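Mitochondrial import inner membrane translocase subunit TIM21 (Saccharomyces cerevisiae, PDB 2CIU) helps move presequence-carrying proteins across the mitochondrial inner membrane as part of the TIM23 complex, keeping that complex close to TOM through its intermembrane-space domain. Local coordinates at residues L46-D50 with K51-N55; H77-K81 with K82-L86; V107-P110 with G111-R114. One frame throughout, in Å; residues are numbered along the deposited sequence.

Contact 1: L46-D50 with K51-N55; sequences LITND and KWTRN
Asn49 OD1 takes two backbone N-H groups across the turn. Trp52 N donates to Asn49 OD1 from within the carbonyl plane at 3.0 Å, while Lys51 N, 2.8 Å from the same oxygen, comes in from above it and makes the more bent bond. The chi1 of Asn49, 55°, tucks CG between the backbone N and the carbonyl carbon, folding the amide back over the chain that follows. Asn49 ND2 sits over one face of the Trp52 indole, 3.5 Å from CZ3, with the amide and ring planes perpendicular. Arg54 reaches over the same indole and lays its guanidinium above NE1; its NH1 donates to Trp52 O at 2.8 Å. This is the tip of the beta hairpin formed by strands 41-48 and 53-55, a surface projection of the intermembrane-space domain. Thr48 adds an ST turn: OG1, anti to the backbone N (chi1 177°), accepts from Asp50 N, and one water joins Thr48 OG1 to Thr53 OG1. Farther down, Ile47 and Arg54 form the antiparallel hydrogen-bonded pair, with Ile47 N to Arg54 O at 2.8 Å and nearly straight (172°). On the face carrying Leu46 and Thr53, Leu46 CB packs on Thr53 CG2 at 3.9 Å.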
ATOM      1  N   LEU A  46      -8.023  -2.397  -8.184  1.00 13.38           N
ATOM      2  CA  LEU A  46      -8.677  -3.138  -9.256  1.00 15.21           C
ATOM      3  C   LEU A  46     -10.139  -3.348  -8.917  1.00 18.37           C
ATOM      4  O   LEU A  46     -10.468  -3.830  -7.831  1.00 15.66           O
ATOM      5  CB  LEU A  46      -8.014  -4.500  -9.463  1.00 17.23           C
ATOM      6  CG  LEU A  46      -6.592  -4.434 -10.024  1.00 16.10           C
ATOM      7  CD1 LEU A  46      -5.998  -5.839 -10.077  1.00 21.13           C
ATOM      8  CD2 LEU A  46      -6.619  -3.804 -11.415  1.00 16.64           C
ATOM      9  N   ILE A  47     -11.006  -2.969  -9.846  1.00 15.35           N
ATOM     10  CA  ILE A  47     -12.441  -3.130  -9.657  1.00 16.99           C
ATOM     11  C   ILE A  47     -12.988  -3.884 -10.859  1.00 16.93           C
ATOM     12  O   ILE A  47     -12.387  -3.895 -11.941  1.00 18.74           O
ATOM     13  CB  ILE A  47     -13.144  -1.761  -9.511  1.00 18.45           C
ATOM     14  CG1 ILE A  47     -12.861  -0.884 -10.732  1.00 23.23           C
ATOM     15  CG2 ILE A  47     -12.640  -1.058  -8.241  1.00 21.07           C
ATOM     16  CD1 ILE A  47     -13.629   0.432 -10.738  1.00 24.78           C
ATOM     17  N   THR A  48     -14.127  -4.526 -10.675  1.00 18.27           N
ATOM     18  CA  THR A  48     -14.709  -5.295 -11.759  1.00 16.09           C
ATOM     19  C   THR A  48     -16.224  -5.280 -11.694  1.00 23.13           C
ATOM     20  O   THR A  48     -16.803  -5.104 -10.621  1.00 19.02           O
ATOM     21  CB  THR A  48     -14.228  -6.754 -11.689  1.00 19.86           C
ATOM     22  OG1 THR A  48     -14.850  -7.525 -12.722  1.00 21.53           O
ATOM     23  CG2 THR A  48     -14.581  -7.359 -10.339  1.00 19.43           C
ATOM     24  N   ASN A  49     -16.850  -5.437 -12.856  1.00 20.78           N
ATOM     25  CA  ASN A  49     -18.302  -5.505 -12.966  1.00 24.28           C
ATOM     26  C   ASN A  49     -18.618  -6.953 -13.324  1.00 23.23           C
ATOM     27  O   ASN A  49     -19.711  -7.267 -13.801  1.00 29.30           O
ATOM     28  CB  ASN A  49     -18.815  -4.571 -14.068  1.00 22.51           C
ATOM     29  CG  ASN A  49     -18.152  -4.830 -15.415  1.00 20.48           C
ATOM     30  OD1 ASN A  49     -17.385  -5.780 -15.569  1.00 22.99           O
ATOM     31  ND2 ASN A  49     -18.452  -3.984 -16.395  1.00 26.21           N
ATOM     32  N   ASP A  50     -17.642  -7.825 -13.080  1.00 24.11           N
ATOM     33  CA  ASP A  50     -17.734  -9.254 -13.364  1.00 26.46           C
ATOM     34  C   ASP A  50     -17.625  -9.565 -14.855  1.00 27.35           C
ATOM     35  O   ASP A  50     -17.761 -10.717 -15.269  1.00 31.38           O
ATOM     36  CB  ASP A  50     -19.031  -9.841 -12.793  1.00 33.96           C
ATOM     37  CG  ASP A  50     -19.083  -9.759 -11.279  1.00 38.59           C
ATOM     38  OD1 ASP A  50     -18.106 -10.192 -10.629  1.00 37.08           O
ATOM     39  OD2 ASP A  50     -20.098  -9.265 -10.739  1.00 40.85           O
ATOM     40  N   LYS A  51     -17.373  -8.532 -15.654  1.00 26.33           N
ATOM     41  CA  LYS A  51     -17.224  -8.681 -17.100  1.00 24.67           C
ATOM     42  C   LYS A  51     -15.740  -8.452 -17.440  1.00 22.55           C
ATOM     43  O   LYS A  51     -15.119  -9.227 -18.175  1.00 19.79           O
ATOM     44  CB  LYS A  51     -18.099  -7.657 -17.832  1.00 27.24           C
ATOM     45  CG  LYS A  51     -19.573  -7.663 -17.433  1.00 31.76           C
ATOM     46  CD  LYS A  51     -20.237  -8.991 -17.723  1.00 38.06           C
ATOM     47  CE  LYS A  51     -21.703  -8.957 -17.310  1.00 39.36           C
ATOM     48  NZ  LYS A  51     -22.385 -10.267 -17.503  1.00 45.79           N
ATOM     49  N   TRP A  52     -15.178  -7.375 -16.907  1.00 22.37           N
ATOM     50  CA  TRP A  52     -13.763  -7.092 -17.119  1.00 17.92           C
ATOM     51  C   TRP A  52     -13.224  -6.272 -15.967  1.00 18.25           C
ATOM     52  O   TRP A  52     -13.951  -5.507 -15.333  1.00 23.18           O
ATOM     53  CB  TRP A  52     -13.525  -6.388 -18.470  1.00 18.88           C
ATOM     54  CG  TRP A  52     -14.017  -4.990 -18.577  1.00 19.86           C
ATOM     55  CD1 TRP A  52     -13.318  -3.848 -18.309  1.00 21.74           C
ATOM     56  CD2 TRP A  52     -15.324  -4.573 -18.991  1.00 20.17           C
ATOM     57  NE1 TRP A  52     -14.109  -2.748 -18.531  1.00 26.97           N
ATOM     58  CE2 TRP A  52     -15.344  -3.164 -18.950  1.00 23.13           C
ATOM     59  CE3 TRP A  52     -16.478  -5.256 -19.392  1.00 28.97           C
ATOM     60  CZ2 TRP A  52     -16.478  -2.417 -19.296  1.00 28.10           C
ATOM     61  CZ3 TRP A  52     -17.610  -4.514 -19.739  1.00 30.00           C
ATOM     62  CH2 TRP A  52     -17.597  -3.107 -19.687  1.00 32.55           C
ATOM     63  N   THR A  53     -11.941  -6.452 -15.690  1.00 15.10           N
ATOM     64  CA  THR A  53     -11.278  -5.766 -14.597  1.00 17.83           C
ATOM     65  C   THR A  53     -10.486  -4.553 -15.072  1.00 16.26           C
ATOM     66  O   THR A  53      -9.988  -4.531 -16.196  1.00 17.66           O
ATOM     67  CB  THR A  53     -10.325  -6.734 -13.880  1.00 17.45           C
ATOM     68  OG1 THR A  53     -11.076  -7.867 -13.418  1.00 19.68           O
ATOM     69  CG2 THR A  53      -9.646  -6.050 -12.694  1.00 17.47           C
ATOM     70  N   ARG A  54     -10.395  -3.544 -14.215  1.00 14.83           N
ATOM     71  CA  ARG A  54      -9.639  -2.335 -14.528  1.00 17.11           C
ATOM     72  C   ARG A  54      -9.216  -1.641 -13.244  1.00 17.38           C
ATOM     73  O   ARG A  54      -9.806  -1.873 -12.183  1.00 17.47           O
ATOM     74  CB  ARG A  54     -10.465  -1.375 -15.388  1.00 20.76           C
ATOM     75  CG  ARG A  54     -11.720  -0.821 -14.728  1.00 25.86           C
ATOM     76  CD  ARG A  54     -12.875  -1.804 -14.814  1.00 36.34           C
ATOM     77  NE  ARG A  54     -14.104  -1.125 -15.216  1.00 38.23           N
ATOM     78  CZ  ARG A  54     -15.239  -1.740 -15.527  1.00 36.40           C
ATOM     79  NH1 ARG A  54     -15.321  -3.063 -15.482  1.00 31.52           N
ATOM     80  NH2 ARG A  54     -16.297  -1.026 -15.889  1.00 38.20           N
ATOM     81  N   ASN A  55      -8.177  -0.812 -13.320  1.00 16.86           N
ATOM     82  CA  ASN A  55      -7.739  -0.092 -12.130  1.00 17.70           C
ATOM     83  C   ASN A  55      -8.435   1.255 -12.013  1.00 21.76           C
ATOM     84  O   ASN A  55      -8.631   1.958 -13.006  1.00 20.52           O
ATOM     85  CB  ASN A  55      -6.221   0.130 -12.138  1.00 18.43           C
ATOM     86  CG  ASN A  55      -5.730   0.759 -13.420  1.00 18.83           C
ATOM     87  OD1 ASN A  55      -5.699   0.111 -14.462  1.00 21.60           O
ATOM     88  ND2 ASN A  55      -5.348   2.032 -13.355  1.00 21.13           N
TER
HETATM   89  O   HOH W   1     -13.320  -9.169 -14.650  1.00 32.34           O
HETATM   90  O   HOH W   2     -15.070 -12.148 -16.776  1.00 41.71           O

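Contact 2: H77-K81 with K82-L86; sequences HVESK and KKIAL
Leu86 CD1 lies over one face of the His77 imidazole, displaced toward the rim, in a CH-pi contact 3.9 Å from the ring centroid. At the edge of the same ring, His77 CD2 meets Ala85 O at 3.1 Å, and Ile84 CG2 comes against CD2 obliquely. Next along this face, Glu79 CG packs on Ile84 CG1 at 3.6 Å. The Glu79 chain is extended, with CG anti to the backbone N (chi1 176°), which carries its carboxylate past the isoleucine to Tyr43 OH.

Backbone bonds hold these side chains in register. Val78 and Ala85 are an antiparallel hydrogen-bonded pair, Ala85 N reaching Val78 O at 2.8 Å and almost straight (175°), and Ser80 N donates to Lys83 O. At the bend of this beta hairpin between strands 70-79 and 84-92, Ser80 OG accepts from Lys83 N at 2.9 Å and from Lys82 N at 3.2 Å, and it also bonds to Leu28 O. An alanine at Ser80 is likely to leave both amide N-H groups without this acceptor and Leu28 O without its hydroxyl partner, freeing the turn to shift.

Farther out, strand 41-48 flanks the hairpin: Leu46 touches His77, whose ND1 makes a weak bond to Gly44 O. Val78 points to the other face, against Val15 and Val18 of helix 6-20. Lys83 NZ bonds to Pro110 O. The buried Ser80 hydroxyl thus gives its proton to Leu28 O and takes two N-H groups on its oxygen, which probably holds the turn in one conformation.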
ATOM      1  N   HIS A  77      -2.309  -1.367  -6.071  1.00 10.66           N
ATOM      2  CA  HIS A  77      -1.673  -2.643  -6.303  1.00 11.67           C
ATOM      3  C   HIS A  77      -0.267  -2.483  -6.812  1.00 11.40           C
ATOM      4  O   HIS A  77       0.073  -1.451  -7.378  1.00 11.85           O
ATOM      5  CB  HIS A  77      -2.433  -3.453  -7.355  1.00 13.41           C
ATOM      6  CG  HIS A  77      -3.797  -3.896  -6.923  1.00 13.62           C
ATOM      7  ND1 HIS A  77      -4.929  -3.135  -7.121  1.00 19.81           N
ATOM      8  CD2 HIS A  77      -4.208  -5.033  -6.316  1.00 11.28           C
ATOM      9  CE1 HIS A  77      -5.981  -3.790  -6.657  1.00 13.19           C
ATOM     10  NE2 HIS A  77      -5.570  -4.944  -6.167  1.00 20.69           N
ATOM     11  N   VAL A  78       0.527  -3.529  -6.599  1.00 12.22           N
ATOM     12  CA  VAL A  78       1.897  -3.601  -7.095  1.00 11.66           C
ATOM     13  C   VAL A  78       1.934  -4.971  -7.755  1.00 13.98           C
ATOM     14  O   VAL A  78       1.587  -5.987  -7.143  1.00 15.30           O
ATOM     15  CB  VAL A  78       2.947  -3.498  -5.971  1.00 12.24           C
ATOM     16  CG1 VAL A  78       4.351  -3.723  -6.551  1.00 15.87           C
ATOM     17  CG2 VAL A  78       2.878  -2.110  -5.322  1.00 13.65           C
ATOM     18  N   GLU A  79       2.339  -4.994  -9.020  1.00 12.78           N
ATOM     19  CA  GLU A  79       2.344  -6.224  -9.792  1.00 11.96           C
ATOM     20  C   GLU A  79       3.697  -6.640 -10.346  1.00 13.04           C
ATOM     21  O   GLU A  79       4.416  -5.815 -10.906  1.00 14.11           O
ATOM     22  CB  GLU A  79       1.370  -6.079 -10.967  1.00 11.98           C
ATOM     23  CG  GLU A  79       1.365  -7.285 -11.908  1.00 14.11           C
ATOM     24  CD  GLU A  79       0.468  -7.120 -13.119  1.00 16.94           C
ATOM     25  OE1 GLU A  79       0.483  -8.022 -13.981  1.00 21.95           O
ATOM     26  OE2 GLU A  79      -0.255  -6.109 -13.228  1.00 17.14           O
ATOM     27  N   SER A  80       4.033  -7.914 -10.174  1.00 11.78           N
ATOM     28  CA  SER A  80       5.269  -8.467 -10.738  1.00 12.23           C
ATOM     29  C   SER A  80       4.786  -9.377 -11.858  1.00 12.99           C
ATOM     30  O   SER A  80       3.585  -9.545 -12.051  1.00 15.73           O
ATOM     31  CB  SER A  80       6.036  -9.302  -9.711  1.00 14.14           C
ATOM     32  OG  SER A  80       5.312 -10.472  -9.363  1.00 15.91           O
ATOM     33  N   LYS A  81       5.713  -9.971 -12.603  1.00 13.60           N
ATOM     34  CA  LYS A  81       5.311 -10.872 -13.679  1.00 15.97           C
ATOM     35  C   LYS A  81       4.583 -12.116 -13.147  1.00 17.72           C
ATOM     36  O   LYS A  81       3.920 -12.828 -13.904  1.00 18.93           O
ATOM     37  CB  LYS A  81       6.542 -11.317 -14.479  1.00 17.34           C
ATOM     38  CG  LYS A  81       7.229 -10.197 -15.240  1.00 24.27           C
ATOM     39  CD  LYS A  81       8.574 -10.667 -15.782  1.00 31.37           C
ATOM     40  CE  LYS A  81       9.374  -9.507 -16.355  1.00 40.17           C
ATOM     41  NZ  LYS A  81      10.788  -9.902 -16.614  1.00 39.32           N
ATOM     42  N   LYS A  82       4.698 -12.377 -11.848  1.00 17.88           N
ATOM     43  CA  LYS A  82       4.065 -13.562 -11.279  1.00 18.53           C
ATOM     44  C   LYS A  82       2.947 -13.331 -10.268  1.00 16.06           C
ATOM     45  O   LYS A  82       2.108 -14.211 -10.076  1.00 17.63           O
ATOM     46  CB  LYS A  82       5.125 -14.452 -10.628  1.00 23.92           C
ATOM     47  CG  LYS A  82       6.294 -14.775 -11.544  1.00 26.68           C
ATOM     48  CD  LYS A  82       7.182 -15.865 -10.982  1.00 33.75           C
ATOM     49  CE  LYS A  82       6.528 -17.229 -11.145  1.00 42.22           C
ATOM     50  NZ  LYS A  82       7.508 -18.341 -10.986  1.00 46.00           N
ATOM     51  N   LYS A  83       2.923 -12.166  -9.635  1.00 16.48           N
ATOM     52  CA  LYS A  83       1.916 -11.907  -8.602  1.00 15.10           C
ATOM     53  C   LYS A  83       1.406 -10.475  -8.558  1.00 13.68           C
ATOM     54  O   LYS A  83       2.051  -9.547  -9.042  1.00 13.63           O
ATOM     55  CB  LYS A  83       2.517 -12.229  -7.232  1.00 17.08           C
ATOM     56  CG  LYS A  83       3.084 -13.628  -7.077  1.00 22.43           C
ATOM     57  CD  LYS A  83       2.001 -14.696  -7.040  1.00 27.71           C
ATOM     58  CE  LYS A  83       1.209 -14.646  -5.750  1.00 33.67           C
ATOM     59  NZ  LYS A  83       0.288 -15.816  -5.637  1.00 41.40           N
ATOM     60  N   ILE A  84       0.229 -10.296  -7.961  1.00 14.77           N
ATOM     61  CA  ILE A  84      -0.327  -8.967  -7.787  1.00 14.31           C
ATOM     62  C   ILE A  84      -0.609  -8.802  -6.297  1.00 15.88           C
ATOM     63  O   ILE A  84      -1.264  -9.652  -5.684  1.00 19.03           O
ATOM     64  CB  ILE A  84      -1.634  -8.773  -8.571  1.00 15.26           C
ATOM     65  CG1 ILE A  84      -1.342  -8.790 -10.072  1.00 16.70           C
ATOM     66  CG2 ILE A  84      -2.285  -7.452  -8.181  1.00 16.79           C
ATOM     67  CD1 ILE A  84      -2.574  -8.615 -10.944  1.00 22.04           C
ATOM     68  N   ALA A  85      -0.093  -7.728  -5.712  1.00 12.48           N
ATOM     69  CA  ALA A  85      -0.319  -7.467  -4.296  1.00 12.42           C
ATOM     70  C   ALA A  85      -1.322  -6.334  -4.155  1.00 12.60           C
ATOM     71  O   ALA A  85      -1.422  -5.470  -5.023  1.00 13.87           O
ATOM     72  CB  ALA A  85       0.998  -7.070  -3.612  1.00 15.03           C
ATOM     73  N   LEU A  86      -2.096  -6.371  -3.072  1.00 10.13           N
ATOM     74  CA  LEU A  86      -3.018  -5.296  -2.759  1.00 10.26           C
ATOM     75  C   LEU A  86      -2.371  -4.608  -1.567  1.00 13.60           C
ATOM     76  O   LEU A  86      -2.018  -5.263  -0.594  1.00 14.98           O
ATOM     77  CB  LEU A  86      -4.398  -5.839  -2.364  1.00  9.62           C
ATOM     78  CG  LEU A  86      -5.386  -4.791  -1.824  1.00 14.54           C
ATOM     79  CD1 LEU A  86      -5.589  -3.654  -2.812  1.00 19.24           C
ATOM     80  CD2 LEU A  86      -6.705  -5.478  -1.562  1.00 22.46           C
TER

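Contact 3: V107-P110 with G111-R114; sequences VDVP and GEKR
Edge to edge, the Asp108 carboxylate and the Arg114 guanidinium meet in a side-on salt bridge, their planes only 24° apart. Arg114 NE points at Asp108 OD1 at 2.8 Å, almost straight and in the guanidinium plane. Arg114 NH2 reaches Asp108 OD2 at 2.9 Å, tilted somewhat from that plane. Both oxygens use their syn lone pairs, so the two bonds together restrict rotation of either group. The arginine chain is bent at chi3 (-66°), which turns NE and NH2 together toward the carboxylate. Arg114 also makes a cation-pi contact with Tyr106. Between these ends the chain reverses through a type II beta turn from Val109 to Glu112, in the connection from strand 101-108 to strand 115-116 of the antiparallel sheet. Glu112 N closes it on Val109 O at 2.9 Å. Gly111 has phi 83°, where a side chain would be jammed against Pro110 O. The side chains of Val109 and Glu112 run alongside each other, Val109 CB to Glu112 CG 4.0 Å, and both touch Leu27 of helix 22-27. Inside the bend a single water spans the two limbs, donating to Val107 O and Lys113 O and accepting from Val109 N at 2.8 Å.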
ATOM      1  N   VAL A 107       0.360  -5.320   3.121  1.00 12.15           N
ATOM      2  CA  VAL A 107       0.331  -5.828   1.767  1.00 12.58           C
ATOM      3  C   VAL A 107      -0.194  -7.233   1.750  1.00 14.79           C
ATOM      4  O   VAL A 107       0.288  -8.085   2.494  1.00 13.57           O
ATOM      5  CB  VAL A 107       1.750  -5.841   1.162  1.00 12.18           C
ATOM      6  CG1 VAL A 107       1.691  -6.344  -0.268  1.00 15.98           C
ATOM      7  CG2 VAL A 107       2.351  -4.456   1.245  1.00 12.37           C
ATOM      8  N   ASP A 108      -1.189  -7.464   0.902  1.00  9.75           N
ATOM      9  CA  ASP A 108      -1.790  -8.780   0.761  1.00 12.33           C
ATOM     10  C   ASP A 108      -1.430  -9.395  -0.587  1.00 13.10           C
ATOM     11  O   ASP A 108      -1.829  -8.870  -1.625  1.00 12.33           O
ATOM     12  CB  ASP A 108      -3.322  -8.703   0.827  1.00 10.59           C
ATOM     13  CG  ASP A 108      -3.855  -8.495   2.240  1.00 12.95           C
ATOM     14  OD1 ASP A 108      -3.152  -8.822   3.216  1.00 14.58           O
ATOM     15  OD2 ASP A 108      -5.009  -8.020   2.358  1.00 16.83           O
ATOM     16  N   VAL A 109      -0.689 -10.501  -0.562  1.00 13.08           N
ATOM     17  CA  VAL A 109      -0.327 -11.228  -1.778  1.00 14.42           C
ATOM     18  C   VAL A 109      -1.046 -12.570  -1.657  1.00 15.38           C
ATOM     19  O   VAL A 109      -0.954 -13.237  -0.627  1.00 17.20           O
ATOM     20  CB  VAL A 109       1.183 -11.476  -1.866  1.00 15.12           C
ATOM     21  CG1 VAL A 109       1.492 -12.279  -3.129  1.00 14.90           C
ATOM     22  CG2 VAL A 109       1.934 -10.146  -1.863  1.00 14.37           C
ATOM     23  N   PRO A 110      -1.780 -12.985  -2.697  1.00 14.96           N
ATOM     24  CA  PRO A 110      -2.484 -14.266  -2.582  1.00 19.66           C
ATOM     25  C   PRO A 110      -1.607 -15.439  -2.166  1.00 22.23           C
ATOM     26  O   PRO A 110      -0.519 -15.650  -2.715  1.00 21.22           O
ATOM     27  CB  PRO A 110      -3.092 -14.450  -3.971  1.00 20.64           C
ATOM     28  CG  PRO A 110      -3.363 -13.053  -4.395  1.00 17.62           C
ATOM     29  CD  PRO A 110      -2.101 -12.324  -3.975  1.00 18.43           C
ATOM     30  N   GLY A 111      -2.090 -16.196  -1.184  1.00 20.15           N
ATOM     31  CA  GLY A 111      -1.358 -17.353  -0.704  1.00 21.40           C
ATOM     32  C   GLY A 111      -0.273 -17.037   0.303  1.00 21.67           C
ATOM     33  O   GLY A 111       0.436 -17.936   0.756  1.00 23.44           O
ATOM     34  N   GLU A 112      -0.135 -15.763   0.651  1.00 18.08           N
ATOM     35  CA  GLU A 112       0.870 -15.350   1.615  1.00 17.06           C
ATOM     36  C   GLU A 112       0.211 -14.673   2.804  1.00 16.12           C
ATOM     37  O   GLU A 112      -0.884 -14.128   2.694  1.00 19.66           O
ATOM     38  CB  GLU A 112       1.851 -14.363   0.988  1.00 15.16           C
ATOM     39  CG  GLU A 112       2.525 -14.849  -0.304  1.00 16.68           C
ATOM     40  CD  GLU A 112       3.439 -16.040  -0.089  1.00 25.08           C
ATOM     41  OE1 GLU A 112       4.058 -16.132   0.993  1.00 22.40           O
ATOM     42  OE2 GLU A 112       3.551 -16.875  -1.015  1.00 26.55           O
ATOM     43  N   LYS A 113       0.899 -14.690   3.939  1.00 17.33           N
ATOM     44  CA  LYS A 113       0.371 -14.057   5.132  1.00 17.65           C
ATOM     45  C   LYS A 113       0.418 -12.554   4.933  1.00 17.08           C
ATOM     46  O   LYS A 113       1.367 -12.031   4.337  1.00 16.96           O
ATOM     47  CB  LYS A 113       1.214 -14.437   6.352  1.00 19.32           C
ATOM     48  CG  LYS A 113       0.702 -13.846   7.656  1.00 20.73           C
ATOM     49  CD  LYS A 113       1.440 -14.437   8.842  1.00 25.58           C
ATOM     50  CE  LYS A 113       0.826 -13.961  10.151  1.00 25.84           C
ATOM     51  NZ  LYS A 113       1.504 -14.571  11.330  1.00 29.72           N
ATOM     52  N   ARG A 114      -0.611 -11.858   5.416  1.00 14.85           N
ATOM     53  CA  ARG A 114      -0.651 -10.409   5.307  1.00 14.67           C
ATOM     54  C   ARG A 114       0.633  -9.858   5.909  1.00 15.93           C
ATOM     55  O   ARG A 114       1.016 -10.227   7.024  1.00 20.02           O
ATOM     56  CB  ARG A 114      -1.867  -9.858   6.058  1.00 12.92           C
ATOM     57  CG  ARG A 114      -1.871  -8.364   6.214  1.00 15.66           C
ATOM     58  CD  ARG A 114      -3.241  -7.911   6.689  1.00 12.55           C
ATOM     59  NE  ARG A 114      -4.262  -8.150   5.671  1.00 13.61           N
ATOM     60  CZ  ARG A 114      -5.561  -7.934   5.861  1.00 13.34           C
ATOM     61  NH1 ARG A 114      -5.988  -7.489   7.040  1.00 13.75           N
ATOM     62  NH2 ARG A 114      -6.417  -8.128   4.872  1.00 14.58           N
TER
HETATM   63  O   HOH W   3       0.768 -10.839   1.863  1.00 16.21           O

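From the N terminus, helices 6-20 and 22-27 come first, and the three contacts then follow in series, each closing its own turn before the next opens; none nests or crosses. Contact 1 joins strands 41-48 and 53-55 at the surface. Contact 2 turns strand 70-79 into 84-92, and its His77 CE1 packs against Leu46 N of contact 1 because strands 41-48 and 70-79 are neighbours. Contact 3 ends strand 101-108, which pairs with 84-92: Leu86 O and Asp108 N probably bond at 2.8 Å. Contacts 1 and 3 do not touch, their nearest atoms about 10 Å apart; contact 2 lies between them in the one antiparallel sheet.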